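Local structure of putative Type I topoisomerase (Deinococcus radiodurans, 3M4A) at residues T154-V162 with M192-L203. The protein probably relaxes supercoiled DNA as a type IB topoisomerase, breaking one strand without ATP, letting the duplex swivel about the nick and rejoining it. Sequence-based numbering, arbitrary orientation. Where two conformers were deposited one is given.
Sequences TLRQRHVVV and MQKLLDLPGPWL
Thr154 O meets the edge of the Trp202 indole, lying in the ring plane 3.4 Å from CZ3. Leu155 follows with its carbonyl accepting Leu203 N (O to N 3.2 Å), while its side chain runs beside that of Leu203. Arg156 bridges Trp202 through the backbone in a single beta bridge. With CG anti to its carbonyl carbon (chi1 -67°) and the chain extended, its guanidinium is carried over one indole face, a cation-pi contact with Arg156 CZ 4.5 Å from the centroid of the six-membered ring and the planes 33° apart. Arg216 makes a further cation-pi contact with this indole.

Gln157 reaches into the loop 198-202. Gln157 N donates to Pro201 O at 2.8 Å, and the carbonyl of Pro201, whose peptide bond to Gly200 is cis, also takes a bond from a water held by Arg158 N. The extended side chain of Gln157 passes Leu196, with CB and CG against Leu196 CD2, and Gln157 NE2 bonds Leu198 O at 2.9 Å, nearly straight (173°), with a weak second bond to Trp202 O. A leucine here would probably leave Leu198 O without this donor and the loop 198-202 freer to shift.

Farther on, Val160 CG1 packs on Leu196 CD2 (3.8 Å) and Leu203 CD2, and Val162 CG2 rests against Leu196 CD1 (4.0 Å). Strand 160-163, an outer strand of the antiparallel sheet with 166-172 and 178-183, thus lies across residues 192-196 of helix 186-196 within the catalytic core, its Val160 also touching Val167 and Phe169 of strand 166-172.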
ATOM      1  N   THR A 154      -6.351  12.978  -7.730  1.00  8.14           N
ATOM      2  CA  THR A 154      -6.529  14.279  -8.356  1.00  8.25           C
ATOM      3  C   THR A 154      -5.540  14.527  -9.511  1.00  8.07           C
ATOM      4  O   THR A 154      -5.443  15.637 -10.022  1.00  8.68           O
ATOM      5  CB  THR A 154      -6.466  15.392  -7.275  1.00  8.51           C
ATOM      6  OG1 THR A 154      -5.241  15.311  -6.545  1.00  8.09           O
ATOM      7  CG2 THR A 154      -7.622  15.201  -6.300  1.00  8.36           C
ATOM      8  N   LEU A 155      -4.853  13.476  -9.972  1.00  8.30           N
ATOM      9  CA  LEU A 155      -3.938  13.631 -11.084  1.00  8.00           C
ATOM     10  C   LEU A 155      -4.696  13.942 -12.363  1.00  8.33           C
ATOM     11  O   LEU A 155      -5.813  13.476 -12.577  1.00  7.90           O
ATOM     12  CB  LEU A 155      -3.071  12.389 -11.346  1.00  7.72           C
ATOM     13  CG  LEU A 155      -2.006  12.016 -10.327  1.00  7.98           C
ATOM     14  CD1 LEU A 155      -1.167  10.866 -10.879  1.00  8.05           C
ATOM     15  CD2 LEU A 155      -1.129  13.214  -9.988  1.00  6.32           C
ATOM     16  N   ARG A 156      -4.048  14.759 -13.178  1.00  9.36           N
ATOM     17  CA  ARG A 156      -4.505  15.095 -14.490  1.00 10.24           C
ATOM     18  C   ARG A 156      -3.718  14.284 -15.510  1.00  9.82           C
ATOM     19  O   ARG A 156      -2.613  13.797 -15.234  1.00  8.45           O
ATOM     20  CB  ARG A 156      -4.312  16.599 -14.728  1.00 11.32           C
ATOM     21  CG  ARG A 156      -5.208  17.457 -13.848  1.00 13.53           C
ATOM     22  CD  ARG A 156      -4.802  18.913 -13.899  1.00 16.44           C
ATOM     23  NE  ARG A 156      -5.797  19.748 -13.229  1.00 20.21           N
ATOM     24  CZ  ARG A 156      -6.885  20.261 -13.806  1.00 22.97           C
ATOM     25  NH1 ARG A 156      -7.153  20.059 -15.093  1.00 24.31           N
ATOM     26  NH2 ARG A 156      -7.721  20.990 -13.076  1.00 25.27           N
ATOM     27  N   GLN A 157      -4.288  14.122 -16.694  1.00  8.83           N
ATOM     28  CA  GLN A 157      -3.558  13.449 -17.770  1.00  9.04           C
ATOM     29  C   GLN A 157      -2.204  14.081 -18.058  1.00  8.40           C
ATOM     30  O   GLN A 157      -1.267  13.371 -18.429  1.00  8.31           O
ATOM     31  CB  GLN A 157      -4.385  13.386 -19.062  1.00  8.87           C
ATOM     32  CG  GLN A 157      -5.557  12.446 -18.957  1.00  8.82           C
ATOM     33  CD  GLN A 157      -6.259  12.188 -20.287  1.00  9.90           C
ATOM     34  OE1 GLN A 157      -5.722  12.478 -21.357  1.00 12.14           O
ATOM     35  NE2 GLN A 157      -7.474  11.657 -20.212  1.00  9.79           N
ATOM     36  N   ARG A 158      -2.072  15.405 -17.851  1.00  7.92           N
ATOM     37  CA  ARG A 158      -0.826  16.116 -18.131  1.00  8.03           C
ATOM     38  C   ARG A 158       0.322  15.731 -17.213  1.00  6.80           C
ATOM     39  O   ARG A 158       1.475  16.092 -17.461  1.00  7.16           O
ATOM     40  CB  ARG A 158      -1.036  17.639 -18.070  1.00  8.36           C
ATOM     41  CG  ARG A 158      -1.087  18.234 -16.684  1.00  9.77           C
ATOM     42  CD  ARG A 158      -1.115  19.746 -16.763  1.00 11.87           C
ATOM     43  NE  ARG A 158      -1.391  20.368 -15.467  1.00 15.27           N
ATOM     44  CZ  ARG A 158      -0.471  20.695 -14.572  1.00 17.52           C
ATOM     45  NH1 ARG A 158       0.811  20.451 -14.805  1.00 19.65           N
ATOM     46  NH2 ARG A 158      -0.836  21.258 -13.428  1.00 18.15           N
ATOM     47  N   HIS A 159       0.009  14.960 -16.173  1.00  6.35           N
ATOM     48  CA  HIS A 159       0.977  14.575 -15.169  1.00  6.46           C
ATOM     49  C   HIS A 159       1.691  13.250 -15.437  1.00  6.65           C
ATOM     50  O   HIS A 159       2.521  12.836 -14.623  1.00  6.26           O
ATOM     51  CB  HIS A 159       0.283  14.449 -13.823  1.00  6.42           C
ATOM     52  CG  HIS A 159      -0.117  15.756 -13.226  1.00  6.76           C
ATOM     53  ND1 HIS A 159      -1.324  15.949 -12.585  1.00  7.12           N
ATOM     54  CD2 HIS A 159       0.534  16.935 -13.174  1.00  7.14           C
ATOM     55  CE1 HIS A 159      -1.378  17.193 -12.137  1.00  7.13           C
ATOM     56  NE2 HIS A 159      -0.261  17.808 -12.474  1.00  7.34           N
ATOM     57  N   VAL A 160       1.363  12.577 -16.533  1.00  5.71           N
ATOM     58  CA  VAL A 160       1.898  11.241 -16.790  1.00  6.23           C
ATOM     59  C   VAL A 160       2.320  11.071 -18.235  1.00  6.69           C
ATOM     60  O   VAL A 160       1.759  11.717 -19.125  1.00  7.25           O
ATOM     61  CB  VAL A 160       0.843  10.171 -16.424  1.00  6.15           C
ATOM     62  CG1 VAL A 160      -0.322  10.178 -17.396  1.00  6.04           C
ATOM     63  CG2 VAL A 160       1.476   8.768 -16.329  1.00  5.37           C
ATOM     64  N   VAL A 161       3.312  10.205 -18.451  1.00  6.26           N
ATOM     65  CA  VAL A 161       3.698   9.761 -19.808  1.00  6.82           C
ATOM     66  C   VAL A 161       4.057   8.263 -19.731  1.00  6.44           C
ATOM     67  O   VAL A 161       4.569   7.796 -18.719  1.00  6.27           O
ATOM     68  CB  VAL A 161       4.874  10.600 -20.400  1.00  7.25           C
ATOM     69  CG1 VAL A 161       6.188  10.294 -19.710  1.00  8.99           C
ATOM     70  CG2 VAL A 161       4.987  10.382 -21.928  1.00  7.20           C
ATOM     71  N   VAL A 162       3.775   7.538 -20.807  1.00  6.45           N
ATOM     72  CA  VAL A 162       4.077   6.115 -20.919  1.00  7.29           C
ATOM     73  C   VAL A 162       5.092   5.918 -22.052  1.00  7.70           C
ATOM     74  O   VAL A 162       4.883   6.370 -23.174  1.00  7.53           O
ATOM     75  CB  VAL A 162       2.800   5.296 -21.201  1.00  6.75           C
ATOM     76  CG1 VAL A 162       3.096   3.809 -21.235  1.00  7.96           C
ATOM     77  CG2 VAL A 162       1.702   5.615 -20.163  1.00  5.76           C
ATOM     78  N   MET A 192      -2.662   2.305 -18.378  1.00  6.15           N
ATOM     79  CA  MET A 192      -2.454   3.752 -18.376  0.50  6.25           C
ATOM     80  C   MET A 192      -2.681   4.304 -19.789  1.00  6.37           C
ATOM     81  O   MET A 192      -3.264   5.383 -19.969  1.00  7.24           O
ATOM     82  CB  MET A 192      -1.056   4.103 -17.868  0.50  5.72           C
ATOM     83  CG  MET A 192      -0.825   5.571 -17.626  0.50  5.22           C
ATOM     84  SD  MET A 192      -1.994   6.256 -16.441  0.50  4.16           S
ATOM     85  CE  MET A 192      -1.330   5.625 -14.904  0.50  6.97           C
ATOM     86  N   GLN A 193      -2.233   3.562 -20.808  1.00  6.51           N
ATOM     87  CA  GLN A 193      -2.483   3.968 -22.194  1.00  7.34           C
ATOM     88  C   GLN A 193      -3.987   4.073 -22.462  1.00  7.73           C
ATOM     89  O   GLN A 193      -4.441   5.018 -23.088  1.00  7.66           O
ATOM     90  CB  GLN A 193      -1.837   3.002 -23.190  1.00  7.50           C
ATOM     91  CG  GLN A 193      -0.317   3.018 -23.183  1.00  8.23           C
ATOM     92  CD  GLN A 193       0.333   4.043 -24.119  1.00 12.23           C
ATOM     93  OE1 GLN A 193      -0.291   5.010 -24.565  1.00 15.33           O
ATOM     94  NE2 GLN A 193       1.624   3.831 -24.403  1.00 12.06           N
ATOM     95  N   LYS A 194      -4.746   3.090 -21.995  1.00  7.89           N
ATOM     96  CA  LYS A 194      -6.212   3.091 -22.132  1.00  8.57           C
ATOM     97  C   LYS A 194      -6.859   4.270 -21.404  1.00  8.46           C
ATOM     98  O   LYS A 194      -7.775   4.897 -21.935  1.00  8.38           O
ATOM     99  CB  LYS A 194      -6.816   1.788 -21.600  1.00  8.71           C
ATOM    100  CG  LYS A 194      -6.404   0.521 -22.331  1.00 10.85           C
ATOM    101  CD  LYS A 194      -7.008  -0.714 -21.622  1.00 11.47           C
ATOM    102  CE  LYS A 194      -6.183  -1.967 -21.833  1.00 13.56           C
ATOM    103  NZ  LYS A 194      -6.566  -3.045 -20.856  1.00 14.20           N
ATOM    104  N   LEU A 195      -6.398   4.581 -20.197  1.00  7.33           N
ATOM    105  CA  LEU A 195      -6.907   5.759 -19.481  1.00  7.15           C
ATOM    106  C   LEU A 195      -6.637   7.053 -20.258  1.00  7.41           C
ATOM    107  O   LEU A 195      -7.493   7.922 -20.361  1.00  7.62           O
ATOM    108  CB  LEU A 195      -6.322   5.850 -18.055  1.00  6.75           C
ATOM    109  CG  LEU A 195      -6.848   4.838 -17.036  1.00  6.28           C
ATOM    110  CD1 LEU A 195      -5.977   4.800 -15.795  1.00  5.53           C
ATOM    111  CD2 LEU A 195      -8.278   5.179 -16.630  1.00  7.50           C
ATOM    112  N   LEU A 196      -5.433   7.173 -20.799  1.00  7.80           N
ATOM    113  CA  LEU A 196      -5.055   8.350 -21.588  1.00  8.45           C
ATOM    114  C   LEU A 196      -5.825   8.488 -22.911  1.00  9.86           C
ATOM    115  O   LEU A 196      -5.891   9.579 -23.469  1.00 10.62           O
ATOM    116  CB  LEU A 196      -3.546   8.349 -21.838  1.00  7.74           C
ATOM    117  CG  LEU A 196      -2.742   8.698 -20.590  1.00  6.50           C
ATOM    118  CD1 LEU A 196      -1.304   8.166 -20.661  1.00  6.40           C
ATOM    119  CD2 LEU A 196      -2.780  10.219 -20.355  1.00  7.02           C
ATOM    120  N   ASP A 197      -6.428   7.407 -23.397  1.00 10.85           N
ATOM    121  CA  ASP A 197      -7.291   7.490 -24.581  1.00 12.06           C
ATOM    122  C   ASP A 197      -8.642   8.157 -24.311  1.00 12.60           C
ATOM    123  O   ASP A 197      -9.310   8.585 -25.261  1.00 13.87           O
ATOM    124  CB  ASP A 197      -7.527   6.102 -25.179  1.00 12.68           C
ATOM    125  CG  ASP A 197      -6.324   5.567 -25.937  1.00 15.36           C
ATOM    126  OD1 ASP A 197      -5.389   6.335 -26.260  1.00 17.57           O
ATOM    127  OD2 ASP A 197      -6.326   4.351 -26.227  1.00 21.19           O
ATOM    128  N   LEU A 198      -9.051   8.243 -23.045  1.00 12.40           N
ATOM    129  CA  LEU A 198     -10.318   8.880 -22.674  1.00 12.89           C
ATOM    130  C   LEU A 198     -10.173  10.408 -22.722  1.00 13.24           C
ATOM    131  O   LEU A 198      -9.071  10.926 -22.554  1.00 11.98           O
ATOM    132  CB  LEU A 198     -10.769   8.420 -21.287  1.00 12.36           C
ATOM    133  CG  LEU A 198     -10.895   6.903 -21.069  1.00 12.51           C
ATOM    134  CD1 LEU A 198     -11.321   6.641 -19.645  1.00 12.61           C
ATOM    135  CD2 LEU A 198     -11.867   6.262 -22.040  1.00 13.33           C
ATOM    136  N   PRO A 199     -11.280  11.138 -22.986  1.00 14.52           N
ATOM    137  CA  PRO A 199     -11.205  12.600 -22.977  1.00 15.16           C
ATOM    138  C   PRO A 199     -10.732  13.147 -21.624  1.00 16.00           C
ATOM    139  O   PRO A 199     -11.132  12.630 -20.577  1.00 16.28           O
ATOM    140  CB  PRO A 199     -12.656  13.040 -23.268  1.00 15.37           C
ATOM    141  CG  PRO A 199     -13.332  11.865 -23.845  1.00 15.59           C
ATOM    142  CD  PRO A 199     -12.642  10.655 -23.290  1.00 14.98           C
ATOM    143  N   GLY A 200      -9.884  14.179 -21.670  1.00 16.52           N
ATOM    144  CA  GLY A 200      -9.264  14.763 -20.479  1.00 16.54           C
ATOM    145  C   GLY A 200     -10.200  15.726 -19.769  1.00 16.99           C
ATOM    146  O   GLY A 200     -11.383  15.813 -20.125  1.00 18.04           O
ATOM    147  N   PRO A 201      -9.687  16.482 -18.787  1.00 16.74           N
ATOM    148  CA  PRO A 201      -8.310  16.603 -18.309  1.00 15.77           C
ATOM    149  C   PRO A 201      -7.862  15.604 -17.227  1.00 15.21           C
ATOM    150  O   PRO A 201      -6.676  15.548 -16.932  1.00 14.09           O
ATOM    151  CB  PRO A 201      -8.296  18.010 -17.710  1.00 16.18           C
ATOM    152  CG  PRO A 201      -9.673  18.192 -17.192  1.00 16.84           C
ATOM    153  CD  PRO A 201     -10.590  17.393 -18.056  1.00 17.08           C
ATOM    154  N   TRP A 202      -8.787  14.836 -16.655  1.00 14.48           N
ATOM    155  CA  TRP A 202      -8.508  14.005 -15.475  1.00 14.37           C
ATOM    156  C   TRP A 202      -7.998  12.633 -15.888  1.00 12.82           C
ATOM    157  O   TRP A 202      -8.358  12.119 -16.949  1.00 12.46           O
ATOM    158  CB  TRP A 202      -9.765  13.852 -14.620  1.00 16.43           C
ATOM    159  CG  TRP A 202     -10.280  15.159 -14.136  1.00 18.53           C
ATOM    160  CD1 TRP A 202     -11.378  15.839 -14.608  1.00 20.02           C
ATOM    161  CD2 TRP A 202      -9.710  15.976 -13.118  1.00 19.23           C
ATOM    162  NE1 TRP A 202     -11.525  17.021 -13.930  1.00 20.12           N
ATOM    163  CE2 TRP A 202     -10.520  17.130 -13.005  1.00 20.38           C
ATOM    164  CE3 TRP A 202      -8.600  15.843 -12.272  1.00 19.95           C
ATOM    165  CZ2 TRP A 202     -10.253  18.140 -12.095  1.00 20.14           C
ATOM    166  CZ3 TRP A 202      -8.328  16.858 -11.366  1.00 20.09           C
ATOM    167  CH2 TRP A 202      -9.161  17.993 -11.280  1.00 19.76           C
ATOM    168  N   LEU A 203      -7.160  12.035 -15.040  1.00 11.29           N
ATOM    169  CA  LEU A 203      -6.508  10.783 -15.393  1.00 10.58           C
ATOM    170  C   LEU A 203      -7.354   9.553 -15.041  1.00  9.87           C
ATOM    171  O   LEU A 203      -7.566   8.685 -15.889  1.00  9.97           O
ATOM    172  CB  LEU A 203      -5.142  10.698 -14.711  1.00  9.48           C
ATOM    173  CG  LEU A 203      -4.280   9.492 -15.097  1.00  9.95           C
ATOM    174  CD1 LEU A 203      -4.141   9.316 -16.621  1.00  7.37           C
ATOM    175  CD2 LEU A 203      -2.899   9.628 -14.439  1.00  9.37           C
TER
HETATM  176  O   HOH W   1      -4.650  17.094 -18.275  1.00  9.79           O